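Local coordinates for CRISPR-associated endonuclease Cas9 (Campylobacter jejuni subsp. jejuni serotype O:2, PDB 5X2H), which uses a guide RNA to recognise matching DNA and, in its full-length form, cleaves both strands of it with a RuvC-like and an HNH nuclease domain, at residues K363-I368 with L394-H399; K263-A268 with D357-A362. All blocks are in the same frame, centred on the assembly; numbering follows the deposited sequence.

Contacts 1 and 2 share helix 355-367 and lie next to each other, their centres about 9 Å apart. Residues 357-362 of that helix meet the start of helix 266-288 in contact 2. Residues 363-368, its last five residues and the one after it, meet the loop between helices 385-391 and 404-415 in contact 1. In chain order contact 2 comes before contact 1. The two also touch directly: Lys263 N lies 3.0 Å from Asp398 O, a probable hydrogen bond. Both lie in the helical recognition lobe, which holds guide RNA and target DNA, away from the predicted RuvC metal site. Each reaches a phosphate, of DNA in contact 1 and, weakly, of RNA in contact 2.

Contact 1 (K363-I368 with L394-H399). With nucleotides of chain C.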
loop_
_atom_site.group_PDB
_atom_site.type_symbol
_atom_site.label_atom_id
_atom_site.label_comp_id
_atom_site.label_asym_id
_atom_site.label_seq_id
_atom_site.Cartn_x
_atom_site.Cartn_y
_atom_site.Cartn_z
ATOM N N LYS A 363 23.982 12.237 8.927
ATOM C CA LYS A 363 22.638 12.409 8.387
ATOM C C LYS A 363 22.639 12.296 6.867
ATOM O O LYS A 363 21.772 11.635 6.284
ATOM C CB LYS A 363 22.076 13.762 8.824
ATOM C CG LYS A 363 20.692 14.083 8.288
ATOM C CD LYS A 363 20.559 15.577 8.036
ATOM C CE LYS A 363 19.209 16.104 8.486
ATOM N NZ LYS A 363 18.084 15.433 7.788
ATOM N N ASP A 364 23.610 12.934 6.208
ATOM C CA ASP A 364 23.689 12.867 4.752
ATOM C C ASP A 364 23.975 11.450 4.277
ATOM O O ASP A 364 23.399 10.998 3.283
ATOM C CB ASP A 364 24.757 13.833 4.236
ATOM C CG ASP A 364 24.362 15.285 4.414
ATOM O OD1 ASP A 364 23.149 15.580 4.383
ATOM O OD2 ASP A 364 25.265 16.132 4.584
ATOM N N ILE A 365 24.864 10.735 4.969
ATOM C CA ILE A 365 25.144 9.351 4.597
ATOM C C ILE A 365 23.911 8.483 4.816
ATOM O O ILE A 365 23.629 7.570 4.032
ATOM C CB ILE A 365 26.359 8.823 5.382
ATOM C CG1 ILE A 365 27.586 9.703 5.128
ATOM C CG2 ILE A 365 26.656 7.380 4.997
ATOM C CD1 ILE A 365 28.834 9.247 5.864
ATOM N N THR A 366 23.147 8.765 5.874
ATOM C CA THR A 366 21.955 7.975 6.164
ATOM C C THR A 366 20.876 8.191 5.110
ATOM O O THR A 366 20.181 7.244 4.725
ATOM C CB THR A 366 21.420 8.327 7.556
ATOM O OG1 THR A 366 22.418 8.040 8.543
ATOM C CG2 THR A 366 20.156 7.528 7.872
ATOM N N LEU A 367 20.728 9.421 4.620
ATOM C CA LEU A 367 19.618 9.777 3.743
ATOM C C LEU A 367 19.964 9.713 2.260
ATOM O O LEU A 367 19.161 9.207 1.470
ATOM C CB LEU A 367 19.110 11.182 4.082
ATOM C CG LEU A 367 18.502 11.354 5.477
ATOM C CD1 LEU A 367 18.124 12.805 5.722
ATOM C CD2 LEU A 367 17.294 10.442 5.652
ATOM N N ILE A 368 21.132 10.210 1.856
ATOM C CA ILE A 368 21.472 10.332 0.435
ATOM C C ILE A 368 22.104 9.010 0.006
ATOM O O ILE A 368 23.316 8.806 0.108
ATOM C CB ILE A 368 22.380 11.526 0.165
ATOM C CG1 ILE A 368 21.772 12.798 0.763
ATOM C CG2 ILE A 368 22.601 11.692 -1.334
ATOM C CD1 ILE A 368 22.670 14.012 0.652
ATOM N N LEU A 394 30.125 4.237 2.941
ATOM C CA LEU A 394 29.532 3.718 4.166
ATOM C C LEU A 394 28.015 3.656 4.045
ATOM O O LEU A 394 27.383 4.552 3.477
ATOM C CB LEU A 394 29.929 4.589 5.357
ATOM C CG LEU A 394 31.430 4.766 5.598
ATOM C CD1 LEU A 394 31.671 5.830 6.652
ATOM C CD2 LEU A 394 32.073 3.446 6.006
ATOM N N GLU A 395 27.432 2.588 4.586
ATOM C CA GLU A 395 25.989 2.370 4.559
ATOM C C GLU A 395 25.439 2.616 5.959
ATOM O O GLU A 395 25.693 1.830 6.879
ATOM C CB GLU A 395 25.657 0.957 4.081
ATOM C CG GLU A 395 26.413 0.520 2.834
ATOM C CD GLU A 395 25.995 -0.858 2.350
ATOM O OE1 GLU A 395 24.778 -1.090 2.182
ATOM O OE2 GLU A 395 26.884 -1.713 2.151
ATOM N N PHE A 396 24.687 3.702 6.117
ATOM C CA PHE A 396 24.051 4.051 7.377
ATOM C C PHE A 396 22.537 3.943 7.251
ATOM O O PHE A 396 21.966 4.196 6.186
ATOM C CB PHE A 396 24.421 5.472 7.816
ATOM C CG PHE A 396 25.824 5.606 8.336
ATOM C CD1 PHE A 396 26.569 4.486 8.665
ATOM C CD2 PHE A 396 26.393 6.857 8.504
ATOM C CE1 PHE A 396 27.861 4.613 9.145
ATOM C CE2 PHE A 396 27.680 6.990 8.982
ATOM C CZ PHE A 396 28.414 5.866 9.302
ATOM N N LYS A 397 21.888 3.581 8.354
ATOM C CA LYS A 397 20.434 3.516 8.402
ATOM C C LYS A 397 19.984 3.666 9.850
ATOM O O LYS A 397 20.803 3.754 10.770
ATOM C CB LYS A 397 19.916 2.213 7.789
ATOM C CG LYS A 397 20.227 0.970 8.602
ATOM C CD LYS A 397 19.478 -0.230 8.051
ATOM C CE LYS A 397 19.779 -1.487 8.845
ATOM N NZ LYS A 397 18.962 -2.637 8.366
ATOM N N ASP A 398 18.660 3.713 10.036
ATOM C CA ASP A 398 17.988 3.721 11.335
ATOM C C ASP A 398 18.153 5.041 12.085
ATOM O O ASP A 398 19.160 5.741 11.931
ATOM C CB ASP A 398 18.475 2.555 12.202
ATOM C CG ASP A 398 17.339 1.848 12.916
ATOM O OD1 ASP A 398 16.360 2.523 13.297
ATOM O OD2 ASP A 398 17.422 0.614 13.087
ATOM N N HIS A 399 17.158 5.384 12.902
ATOM C CA HIS A 399 17.132 6.634 13.644
ATOM C C HIS A 399 16.742 6.369 15.092
ATOM O O HIS A 399 16.064 5.388 15.409
ATOM C CB HIS A 399 16.137 7.639 13.042
ATOM C CG HIS A 399 16.415 8.000 11.617
ATOM N ND1 HIS A 399 16.821 9.261 11.237
ATOM C CD2 HIS A 399 16.332 7.272 10.479
ATOM C CE1 HIS A 399 16.983 9.291 9.926
ATOM N NE2 HIS A 399 16.690 8.098 9.442
ATOM P P DC C 17 15.880 4.092 7.503
ATOM O OP1 DC C 17 16.807 5.102 8.059
ATOM O OP2 DC C 17 16.002 2.679 7.923
ATOM O "O5'" DC C 17 14.377 4.572 7.766
ATOM C "C5'" DC C 17 13.992 5.896 7.426
ATOM C "C4'" DC C 17 12.482 6.026 7.355
ATOM O "O4'" DC C 17 11.972 5.180 6.297
ATOM C "C3'" DC C 17 11.731 5.571 8.594
ATOM O "O3'" DC C 17 11.693 6.612 9.558
ATOM C "C2'" DC C 17 10.346 5.292 8.021
ATOM C "C1'" DC C 17 10.686 4.693 6.657
ATOM N N1 DC C 17 10.723 3.207 6.658
ATOM C C2 DC C 17 9.525 2.486 6.622
ATOM O O2 DC C 17 8.453 3.102 6.587
ATOM N N3 DC C 17 9.573 1.132 6.624
ATOM C C4 DC C 17 10.750 0.506 6.661
ATOM N N4 DC C 17 10.749 -0.833 6.657
ATOM C C5 DC C 17 11.981 1.225 6.704
ATOM C C6 DC C 17 11.921 2.560 6.700
HETATM O O HOH W 1 23.609 4.855 3.818
HETATM O O HOH W 2 22.186 6.111 10.949
#
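Ile365 and Phe396 make the apolar part of this contact. The CG2 methyl of Ile365 lies 3.6 Å from Phe396 CD2, and Ile365 CD1 reaches CE2 of the same ring. With chi1 at -58°, CG1 lies beside the backbone N and CG2 is left anti to it, which carries Ile365 CG2 to 3.3 Å from Leu394 O. Leu394 CB sits over one face of the Phe396 ring, offset toward the rim, and Tyr341 meets this phenylalanine edge-to-face.

Thr366 divides its branches. OG1 packs 3.3 Å from Phe396 CB and is hydrogen-bonded to Ala362 O within the helix. CG2 turns to the imidazole of His399, 3.8 Å from NE2.

Two waters join helix and loop. Water 1 donates to Ile365 O and accepts from Phe396 N, at 2.8 Å. Water 2 donates to Thr366 OG1 and to Lys397 O, 2.7 Å from the latter.

The loop also touches the DNA backbone. Asp398 N donates to OP1 of DC17 of chain C at 3.0 Å (N-H...O angle 142°). The same oxygen lies at the edge of the His399 ring, 3.3 Å from CD2. This is a backbone-amide contact to a phosphate, made by a loop packed on a helix of the recognition lobe.

Contact 2 (K263-A268 with D357-A362); sequences KNSPLA and DLNEIA. With nucleotides of chain B.
The backbones come closest at Ser265 and Asn359, whose CA atoms are 5.1 Å apart where the first turn of helix 266-288 meets the side of helix 355-367. Asn359 makes the polar link. Its OD1 accepts from Leu267 N at 3.0 Å, with an N-H...O angle of 161°, and the donor lies in the carbonyl plane. CG of Asn359 is anti to its own carbonyl carbon (chi1 -60°), and from there the amide oxygen reaches the start of the other helix. The same oxygen is close to carbon on several sides: Leu267 CB is 3.2 Å from Asn359 OD1, and Pro266 CD and Ser265 CB also border it.

Ser265 is the N-cap of helix 266-288. Its OG accepts from Ala268 N at 3.2 Å and is also hydrogen-bonded to Pro262 O. Two amides of the first turn are thus satisfied by side chains, one from within the segment and one from helix 355-367.

Apolar contacts lie on either side of Asn359 in sequence. Pro266 CG rests 4.0 Å from Leu358 CB, the two side chains crossing at about a right angle. Ala362 CB packs 3.7 Å from Ser265 CA. Lys263 stretches the other way, its NZ making a weak hydrogen bond to OP2 of U6 of chain B.

Helix 404-415 borders the junction through Phe404, which touches Ser265 and Asn359, and through Leu407 and Thr411, which touch Leu267. Helix 336-344 brings Tyr341 against Pro266 and Ala362.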
loop_
_atom_site.group_PDB
_atom_site.type_symbol
_atom_site.label_atom_id
_atom_site.label_comp_id
_atom_site.label_asym_id
_atom_site.label_seq_id
_atom_site.Cartn_x
_atom_site.Cartn_y
_atom_site.Cartn_z
ATOM N N LYS A 263 21.001 7.033 13.864
ATOM C CA LYS A 263 21.655 6.238 14.900
ATOM C C LYS A 263 23.175 6.282 14.790
ATOM O O LYS A 263 23.867 6.199 15.811
ATOM C CB LYS A 263 21.168 4.791 14.844
ATOM C CG LYS A 263 19.776 4.581 15.413
ATOM C CD LYS A 263 19.522 3.117 15.731
ATOM C CE LYS A 263 18.181 2.934 16.423
ATOM N NZ LYS A 263 17.937 1.513 16.799
ATOM N N ASN A 264 23.713 6.413 13.578
ATOM C CA ASN A 264 25.151 6.315 13.359
ATOM C C ASN A 264 25.864 7.659 13.453
ATOM O O ASN A 264 27.004 7.777 12.990
ATOM C CB ASN A 264 25.435 5.658 12.008
ATOM C CG ASN A 264 25.065 4.188 11.990
ATOM O OD1 ASN A 264 25.853 3.334 12.398
ATOM N ND2 ASN A 264 23.856 3.887 11.527
ATOM N N SER A 265 25.231 8.665 14.040
ATOM C CA SER A 265 25.925 9.921 14.269
ATOM C C SER A 265 26.732 9.843 15.564
ATOM O O SER A 265 26.402 9.061 16.461
ATOM C CB SER A 265 24.931 11.075 14.343
ATOM O OG SER A 265 24.092 10.952 15.477
ATOM N N PRO A 266 27.804 10.634 15.679
ATOM C CA PRO A 266 28.587 10.613 16.929
ATOM C C PRO A 266 27.757 10.925 18.162
ATOM O O PRO A 266 27.922 10.265 19.195
ATOM C CB PRO A 266 29.668 11.677 16.682
ATOM C CG PRO A 266 29.793 11.750 15.198
ATOM C CD PRO A 266 28.412 11.502 14.655
ATOM N N LEU A 267 26.863 11.913 18.080
ATOM C CA LEU A 267 25.996 12.227 19.212
ATOM C C LEU A 267 25.142 11.026 19.598
ATOM O O LEU A 267 25.020 10.692 20.783
ATOM C CB LEU A 267 25.108 13.426 18.877
ATOM C CG LEU A 267 25.312 14.705 19.686
ATOM C CD1 LEU A 267 24.234 15.717 19.333
ATOM C CD2 LEU A 267 25.317 14.411 21.178
ATOM N N ALA A 268 24.543 10.362 18.604
ATOM C CA ALA A 268 23.704 9.202 18.884
ATOM C C ALA A 268 24.522 8.049 19.447
ATOM O O ALA A 268 24.080 7.368 20.379
ATOM C CB ALA A 268 22.965 8.768 17.619
ATOM N N ASP A 357 29.148 19.488 12.129
ATOM C CA ASP A 357 29.328 18.967 10.778
ATOM C C ASP A 357 29.451 17.450 10.774
ATOM O O ASP A 357 29.040 16.802 9.806
ATOM C CB ASP A 357 30.557 19.603 10.127
ATOM C CG ASP A 357 30.420 21.104 9.964
ATOM O OD1 ASP A 357 29.283 21.580 9.763
ATOM O OD2 ASP A 357 31.449 21.809 10.037
ATOM N N LEU A 358 30.004 16.869 11.840
ATOM C CA LEU A 358 30.102 15.416 11.927
ATOM C C LEU A 358 28.719 14.779 11.999
ATOM O O LEU A 358 28.426 13.817 11.277
ATOM C CB LEU A 358 30.943 15.021 13.141
ATOM C CG LEU A 358 32.225 14.236 12.860
ATOM C CD1 LEU A 358 33.094 14.974 11.854
ATOM C CD2 LEU A 358 32.990 13.989 14.152
ATOM N N ASN A 359 27.853 15.305 12.868
ATOM C CA ASN A 359 26.485 14.803 12.940
ATOM C C ASN A 359 25.720 15.088 11.655
ATOM O O ASN A 359 24.873 14.284 11.246
ATOM C CB ASN A 359 25.762 15.419 14.138
ATOM C CG ASN A 359 26.438 15.095 15.456
ATOM O OD1 ASN A 359 26.357 13.970 15.948
ATOM N ND2 ASN A 359 27.107 16.086 16.038
ATOM N N GLU A 360 26.003 16.218 11.005
ATOM C CA GLU A 360 25.349 16.526 9.738
ATOM C C GLU A 360 25.831 15.608 8.623
ATOM O O GLU A 360 25.076 15.327 7.684
ATOM C CB GLU A 360 25.591 17.990 9.371
ATOM C CG GLU A 360 24.331 18.770 9.025
ATOM C CD GLU A 360 23.242 18.611 10.069
ATOM O OE1 GLU A 360 22.113 18.228 9.696
ATOM O OE2 GLU A 360 23.517 18.859 11.263
ATOM N N ILE A 361 27.075 15.130 8.708
ATOM C CA ILE A 361 27.592 14.212 7.697
ATOM C C ILE A 361 26.900 12.858 7.805
ATOM O O ILE A 361 26.494 12.268 6.797
ATOM C CB ILE A 361 29.120 14.079 7.825
ATOM C CG1 ILE A 361 29.821 15.287 7.205
ATOM C CG2 ILE A 361 29.608 12.794 7.170
ATOM C CD1 ILE A 361 31.297 15.350 7.507
ATOM N N ALA A 362 26.756 12.346 9.031
ATOM C CA ALA A 362 26.097 11.057 9.222
ATOM C C ALA A 362 24.654 11.100 8.738
ATOM O O ALA A 362 24.142 10.114 8.195
ATOM C CB ALA A 362 26.162 10.647 10.692
ATOM P P U B 6 19.035 1.947 20.473
ATOM O OP1 U B 6 20.071 2.346 19.487
ATOM O OP2 U B 6 17.601 2.028 20.100
ATOM O "O5'" U B 6 19.355 0.463 20.949
ATOM C "C5'" U B 6 20.613 0.153 21.530
ATOM C "C4'" U B 6 20.643 -1.253 22.073
ATOM O "O4'" U B 6 19.708 -1.379 23.175
ATOM C "C3'" U B 6 20.220 -2.347 21.109
ATOM O "O3'" U B 6 21.243 -2.712 20.201
ATOM C "C2'" U B 6 19.803 -3.469 22.049
ATOM O "O2'" U B 6 20.940 -4.147 22.560
ATOM C "C1'" U B 6 19.159 -2.681 23.191
ATOM N N1 U B 6 17.691 -2.581 23.038
ATOM C C2 U B 6 16.942 -3.676 23.422
ATOM O O2 U B 6 17.440 -4.695 23.871
ATOM N N3 U B 6 15.587 -3.534 23.257
ATOM C C4 U B 6 14.923 -2.430 22.763
ATOM O O4 U B 6 13.695 -2.454 22.679
ATOM C C5 U B 6 15.771 -1.341 22.387
ATOM C C6 U B 6 17.094 -1.451 22.534
#